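Local coordinates for E3 SUMO-protein ligase SIZ1 (Saccharomyces cerevisiae, PDB 3I2D) that acts as a SUMO E3 ligase that promotes attachment of SUMO to PCNA and septins, using an SP-RING zinc finger to engage UBC9, at residues R118-S123 against D154-F159; Q322-L325 against W331-I334. All blocks are in the same frame, centred on the assembly; numbering follows the deposited sequence.

Contact 1. Residues R118-S123 against D154-F159; sequences RLYLFS and DNIRGF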
loop_
_atom_site.group_PDB
_atom_site.type_symbol
_atom_site.label_atom_id
_atom_site.label_comp_id
_atom_site.label_asym_id
_atom_site.label_seq_id
_atom_site.Cartn_x
_atom_site.Cartn_y
_atom_site.Cartn_z
ATOM N N ARG A 118 12.536 -0.022 -8.777
ATOM C CA ARG A 118 13.272 -1.019 -8.012
ATOM C C ARG A 118 12.934 -2.430 -8.451
ATOM O O ARG A 118 11.850 -2.678 -8.972
ATOM C CB ARG A 118 12.964 -0.851 -6.528
ATOM C CG ARG A 118 12.972 0.598 -6.078
ATOM C CD ARG A 118 13.912 0.803 -4.922
ATOM N NE ARG A 118 15.247 0.304 -5.221
ATOM C CZ ARG A 118 16.220 0.208 -4.320
ATOM N NH1 ARG A 118 16.004 0.582 -3.062
ATOM N NH2 ARG A 118 17.406 -0.274 -4.671
ATOM N N LEU A 119 13.867 -3.354 -8.242
ATOM C CA LEU A 119 13.662 -4.750 -8.619
ATOM C C LEU A 119 13.189 -5.548 -7.397
ATOM O O LEU A 119 13.966 -5.822 -6.486
ATOM C CB LEU A 119 14.966 -5.337 -9.135
ATOM C CG LEU A 119 14.925 -6.500 -10.120
ATOM C CD1 LEU A 119 16.030 -7.449 -9.713
ATOM C CD2 LEU A 119 13.567 -7.196 -10.125
ATOM N N TYR A 120 11.913 -5.911 -7.377
ATOM C CA TYR A 120 11.357 -6.645 -6.251
ATOM C C TYR A 120 11.165 -8.122 -6.547
ATOM O O TYR A 120 10.799 -8.512 -7.654
ATOM C CB TYR A 120 10.006 -6.040 -5.845
ATOM C CG TYR A 120 10.090 -4.787 -5.005
ATOM C CD1 TYR A 120 11.315 -4.158 -4.760
ATOM C CD2 TYR A 120 8.944 -4.246 -4.421
ATOM C CE1 TYR A 120 11.397 -3.028 -3.950
ATOM C CE2 TYR A 120 9.013 -3.111 -3.609
ATOM C CZ TYR A 120 10.240 -2.514 -3.378
ATOM O OH TYR A 120 10.313 -1.409 -2.565
ATOM N N LEU A 121 11.427 -8.957 -5.558
ATOM C CA LEU A 121 11.203 -10.367 -5.755
ATOM C C LEU A 121 9.945 -10.688 -4.948
ATOM O O LEU A 121 9.828 -10.303 -3.780
ATOM C CB LEU A 121 12.387 -11.165 -5.251
ATOM C CG LEU A 121 12.245 -12.675 -5.390
ATOM C CD1 LEU A 121 11.973 -13.054 -6.841
ATOM C CD2 LEU A 121 13.515 -13.319 -4.862
ATOM N N PHE A 122 8.985 -11.341 -5.593
ATOM C CA PHE A 122 7.738 -11.712 -4.934
ATOM C C PHE A 122 7.679 -13.216 -4.774
ATOM O O PHE A 122 8.354 -13.954 -5.493
ATOM C CB PHE A 122 6.510 -11.282 -5.750
ATOM C CG PHE A 122 6.261 -9.809 -5.749
ATOM C CD1 PHE A 122 7.083 -8.950 -6.467
ATOM C CD2 PHE A 122 5.207 -9.276 -5.021
ATOM C CE1 PHE A 122 6.862 -7.595 -6.459
ATOM C CE2 PHE A 122 4.978 -7.915 -5.005
ATOM C CZ PHE A 122 5.806 -7.073 -5.727
ATOM N N SER A 123 6.852 -13.663 -3.841
ATOM C CA SER A 123 6.681 -15.075 -3.610
ATOM C C SER A 123 5.244 -15.319 -3.235
ATOM O O SER A 123 4.638 -14.510 -2.560
ATOM C CB SER A 123 7.589 -15.536 -2.486
ATOM O OG SER A 123 7.386 -16.907 -2.216
ATOM N N ASP A 154 15.427 -8.689 4.949
ATOM C CA ASP A 154 14.041 -8.469 4.544
ATOM C C ASP A 154 13.620 -7.033 4.851
ATOM O O ASP A 154 12.653 -6.788 5.577
ATOM C CB ASP A 154 13.110 -9.464 5.252
ATOM C CG ASP A 154 13.462 -10.920 4.949
ATOM O OD1 ASP A 154 13.649 -11.259 3.756
ATOM O OD2 ASP A 154 13.538 -11.723 5.910
ATOM N N ASN A 155 14.354 -6.085 4.278
ATOM C CA ASN A 155 14.087 -4.672 4.491
ATOM C C ASN A 155 13.917 -3.874 3.193
ATOM O O ASN A 155 14.844 -3.773 2.377
ATOM C CB ASN A 155 15.216 -4.064 5.326
ATOM C CG ASN A 155 14.712 -3.399 6.593
ATOM O OD1 ASN A 155 14.099 -2.331 6.549
ATOM N ND2 ASN A 155 14.961 -4.038 7.733
ATOM N N ILE A 156 12.715 -3.329 3.008
ATOM C CA ILE A 156 12.398 -2.506 1.852
ATOM C C ILE A 156 11.809 -1.203 2.362
ATOM O O ILE A 156 11.688 -1.004 3.574
ATOM C CB ILE A 156 11.407 -3.192 0.895
ATOM C CG1 ILE A 156 10.209 -3.747 1.661
ATOM C CG2 ILE A 156 12.119 -4.291 0.145
ATOM C CD1 ILE A 156 9.256 -4.512 0.768
ATOM N N ARG A 157 11.453 -0.320 1.435
ATOM C CA ARG A 157 10.914 0.990 1.761
ATOM C C ARG A 157 10.020 1.100 2.995
ATOM O O ARG A 157 10.406 1.725 3.990
ATOM C CB ARG A 157 10.174 1.567 0.563
ATOM C CG ARG A 157 9.783 3.003 0.776
ATOM C CD ARG A 157 9.778 3.732 -0.521
ATOM N NE ARG A 157 8.438 3.988 -1.037
ATOM C CZ ARG A 157 7.548 3.056 -1.352
ATOM N NH1 ARG A 157 7.828 1.764 -1.197
ATOM N NH2 ARG A 157 6.391 3.430 -1.877
ATOM N N GLY A 158 8.819 0.535 2.947
ATOM C CA GLY A 158 7.963 0.644 4.115
ATOM C C GLY A 158 7.631 -0.719 4.657
ATOM O O GLY A 158 8.521 -1.499 4.979
ATOM N N PHE A 159 6.340 -1.004 4.763
ATOM C CA PHE A 159 5.866 -2.295 5.237
ATOM C C PHE A 159 6.668 -2.829 6.410
ATOM O O PHE A 159 7.075 -3.989 6.404
ATOM C CB PHE A 159 5.914 -3.289 4.080
ATOM C CG PHE A 159 5.304 -2.757 2.823
ATOM C CD1 PHE A 159 6.063 -2.020 1.929
ATOM C CD2 PHE A 159 3.950 -2.951 2.555
ATOM C CE1 PHE A 159 5.483 -1.484 0.784
ATOM C CE2 PHE A 159 3.360 -2.419 1.415
ATOM C CZ PHE A 159 4.129 -1.683 0.530
HETATM O O HOH W 1 12.530 -0.468 -1.550
#
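Tyr-120 meets Ile-156 and Arg-157 with the far end of its side chain. No direct hydrogen bond joins the two segments. The phenol OH lies 4.0 Å from Ile-156 CB. Ring atom CE1 is 4.3 Å from the methyl CG2 of Ile-156, which comes to the ring at a slant. CG of Tyr-120 is anti to the carbonyl carbon (chi1 -80°), and this carries the ring off the strand to the loop. Arg-157 NH1 is farther off, 4.3 Å from Tyr-120 OH, and makes no hydrogen bond to it.

A water makes the polar link. The water O sits at the ring edge, in the ring plane, 2.6 Å from Tyr-120 OH. The water O also accepts a hydrogen bond from Arg-157 N at 3.2 Å. The phenol end is thus tied to the loop backbone through one water.

Both segments belong to the PINIT domain. Residues 118-123 form part of strand 117-125, inside an antiparallel sheet. Residues 154-159 lie in the loop between strands 150-151 and 169-170, and no helix or strand is formed there.

Further out, Tyr-120 is held by backbone hydrogen bonding with Tyr-200, and its side chain packs on Val-202 and Met-204. Asp-170 touches both Tyr-120 and Ile-156. Arg-157 NH2 is hydrogen-bonded to Ile-205 O, just after strand 195-204.

Contact 2. Residues Q322-L325 against W331-I334; sequences QVEL and WTAI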
loop_
_atom_site.group_PDB
_atom_site.type_symbol
_atom_site.label_atom_id
_atom_site.label_comp_id
_atom_site.label_asym_id
_atom_site.label_seq_id
_atom_site.Cartn_x
_atom_site.Cartn_y
_atom_site.Cartn_z
ATOM N N GLN A 322 -9.247 23.871 18.505
ATOM C CA GLN A 322 -10.613 23.380 18.444
ATOM C C GLN A 322 -11.530 24.459 17.936
ATOM O O GLN A 322 -11.202 25.644 17.977
ATOM C CB GLN A 322 -11.102 22.929 19.809
ATOM C CG GLN A 322 -10.408 21.708 20.331
ATOM C CD GLN A 322 -10.917 21.329 21.694
ATOM O OE1 GLN A 322 -10.857 22.125 22.638
ATOM N NE2 GLN A 322 -11.433 20.107 21.813
ATOM N N VAL A 323 -12.689 24.044 17.454
ATOM C CA VAL A 323 -13.661 24.988 16.955
ATOM C C VAL A 323 -15.043 24.560 17.432
ATOM O O VAL A 323 -15.339 23.366 17.518
ATOM C CB VAL A 323 -13.621 25.048 15.428
ATOM C CG1 VAL A 323 -14.633 26.024 14.929
ATOM C CG2 VAL A 323 -12.247 25.478 14.971
ATOM N N GLU A 324 -15.873 25.540 17.785
ATOM C CA GLU A 324 -17.224 25.244 18.231
ATOM C C GLU A 324 -18.161 25.414 17.052
ATOM O O GLU A 324 -18.155 26.445 16.380
ATOM C CB GLU A 324 -17.652 26.166 19.366
ATOM C CG GLU A 324 -19.031 25.819 19.900
ATOM C CD GLU A 324 -19.135 25.947 21.407
ATOM O OE1 GLU A 324 -18.302 25.339 22.120
ATOM O OE2 GLU A 324 -20.056 26.647 21.876
ATOM N N LEU A 325 -18.957 24.382 16.801
ATOM C CA LEU A 325 -19.895 24.389 15.694
ATOM C C LEU A 325 -21.328 24.462 16.188
ATOM O O LEU A 325 -21.681 23.840 17.194
ATOM C CB LEU A 325 -19.721 23.119 14.853
ATOM C CG LEU A 325 -18.347 22.864 14.234
ATOM C CD1 LEU A 325 -18.362 21.528 13.503
ATOM C CD2 LEU A 325 -17.995 24.001 13.283
ATOM N N TRP A 331 -19.001 28.658 12.664
ATOM C CA TRP A 331 -18.071 28.210 13.692
ATOM C C TRP A 331 -17.403 29.376 14.393
ATOM O O TRP A 331 -17.477 30.520 13.938
ATOM C CB TRP A 331 -16.987 27.328 13.078
ATOM C CG TRP A 331 -16.226 28.001 11.977
ATOM C CD1 TRP A 331 -16.602 28.111 10.673
ATOM C CD2 TRP A 331 -14.981 28.698 12.094
ATOM N NE1 TRP A 331 -15.669 28.832 9.964
ATOM C CE2 TRP A 331 -14.662 29.204 10.814
ATOM C CE3 TRP A 331 -14.102 28.944 13.158
ATOM C CZ2 TRP A 331 -13.502 29.947 10.567
ATOM C CZ3 TRP A 331 -12.950 29.682 12.911
ATOM C CH2 TRP A 331 -12.662 30.173 11.624
ATOM N N THR A 332 -16.742 29.067 15.503
ATOM C CA THR A 332 -16.017 30.057 16.286
ATOM C C THR A 332 -14.853 29.342 16.953
ATOM O O THR A 332 -15.041 28.305 17.599
ATOM C CB THR A 332 -16.903 30.675 17.367
ATOM O OG1 THR A 332 -17.527 29.624 18.114
ATOM C CG2 THR A 332 -17.968 31.578 16.744
ATOM N N ALA A 333 -13.655 29.897 16.789
ATOM C CA ALA A 333 -12.454 29.305 17.361
ATOM C C ALA A 333 -12.515 29.326 18.875
ATOM O O ALA A 333 -12.902 30.326 19.464
ATOM C CB ALA A 333 -11.221 30.054 16.878
ATOM N N ILE A 334 -12.144 28.217 19.503
ATOM C CA ILE A 334 -12.150 28.129 20.958
ATOM C C ILE A 334 -10.780 28.510 21.504
ATOM O O ILE A 334 -9.913 27.663 21.685
ATOM C CB ILE A 334 -12.510 26.703 21.432
ATOM C CG1 ILE A 334 -13.948 26.377 21.031
ATOM C CG2 ILE A 334 -12.333 26.583 22.936
ATOM C CD1 ILE A 334 -14.402 25.035 21.514
#
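Glu-324 and Thr-332 form the central backbone pair of a short antiparallel beta hairpin. The hairpin is probably part of the C-terminal subdomain that accompanies the SP-RING in Siz/PIAS ligases. Glu-324 N donates to Thr-332 O at 2.9 Å, nearly straight at 177°. Thr-332 N returns a bond to Glu-324 O at 3.1 Å. It bends more, 141° at the hydrogen, and Thr-332 N sits in the carbonyl plane of Glu-324. Beyond the pair, Ile-334 N donates to Gln-322 O at 3.1 Å, from above the carbonyl plane. The CA of Trp-331 adds a CH...O contact to Glu-324 O, so this carbonyl has two partners.

The apolar contacts lie on the face that carries Val-323, Leu-325, Trp-331 and Ala-333. Val-323 and Leu-325 both touch CB of Trp-331. Val-323 CG1 lies 3.3 Å and Leu-325 CD2 3.5 Å from Trp-331 CB. CG1 of Val-323 is anti to the backbone N (chi1 180°) and also reaches CE3 of the indole, meeting the ring at a slant. Val-323, Leu-325 and Trp-331 all pack on Ile-312 of helix 307-313, which covers this face. Leu-325 also touches Phe-308 of that helix.

Mixed contacts occupy the other face. Glu-324 CB lies 3.7 Å from Thr-332 OG1. Ile-334 follows strand 331-333, and its side chain crosses to Glu-324, with Ile-334 CD1 4.0 Å from Glu-324 OE1. Ile-247 of strand 245-249 touches Gln-322, Glu-324 and Ile-334. That strand pairs with the opposite edge of 322-326 and completes a three-stranded sheet.

Backbone bonds therefore set the register. Val-323, Leu-325 and Trp-331 make an apolar face set against helix 307-313. The other face is mixed: Thr-332 and Ile-334 are exposed, and aliphatic carbons lie beside Glu-324.

Overall arrangement
Contact 1 and contact 2 lie in different parts of an elongated chain. Their centres are 45 Å apart and their nearest atoms about 32 Å apart, so they do not touch. They follow one another in sequence: contact 1 closes before contact 2 opens. Contact 1 belongs to the PINIT domain, its centre about 12 Å from the centre of the chain. The centre of contact 2 is about 35 Å from it, near the C-terminal end of the model. The zinc site of Cys-268, His-270, Cys-291 and Cys-294 is closer to contact 2, where the Leu-325 side chain is about 11 Å from that of His-270. Contact 1 lies away from the zinc site.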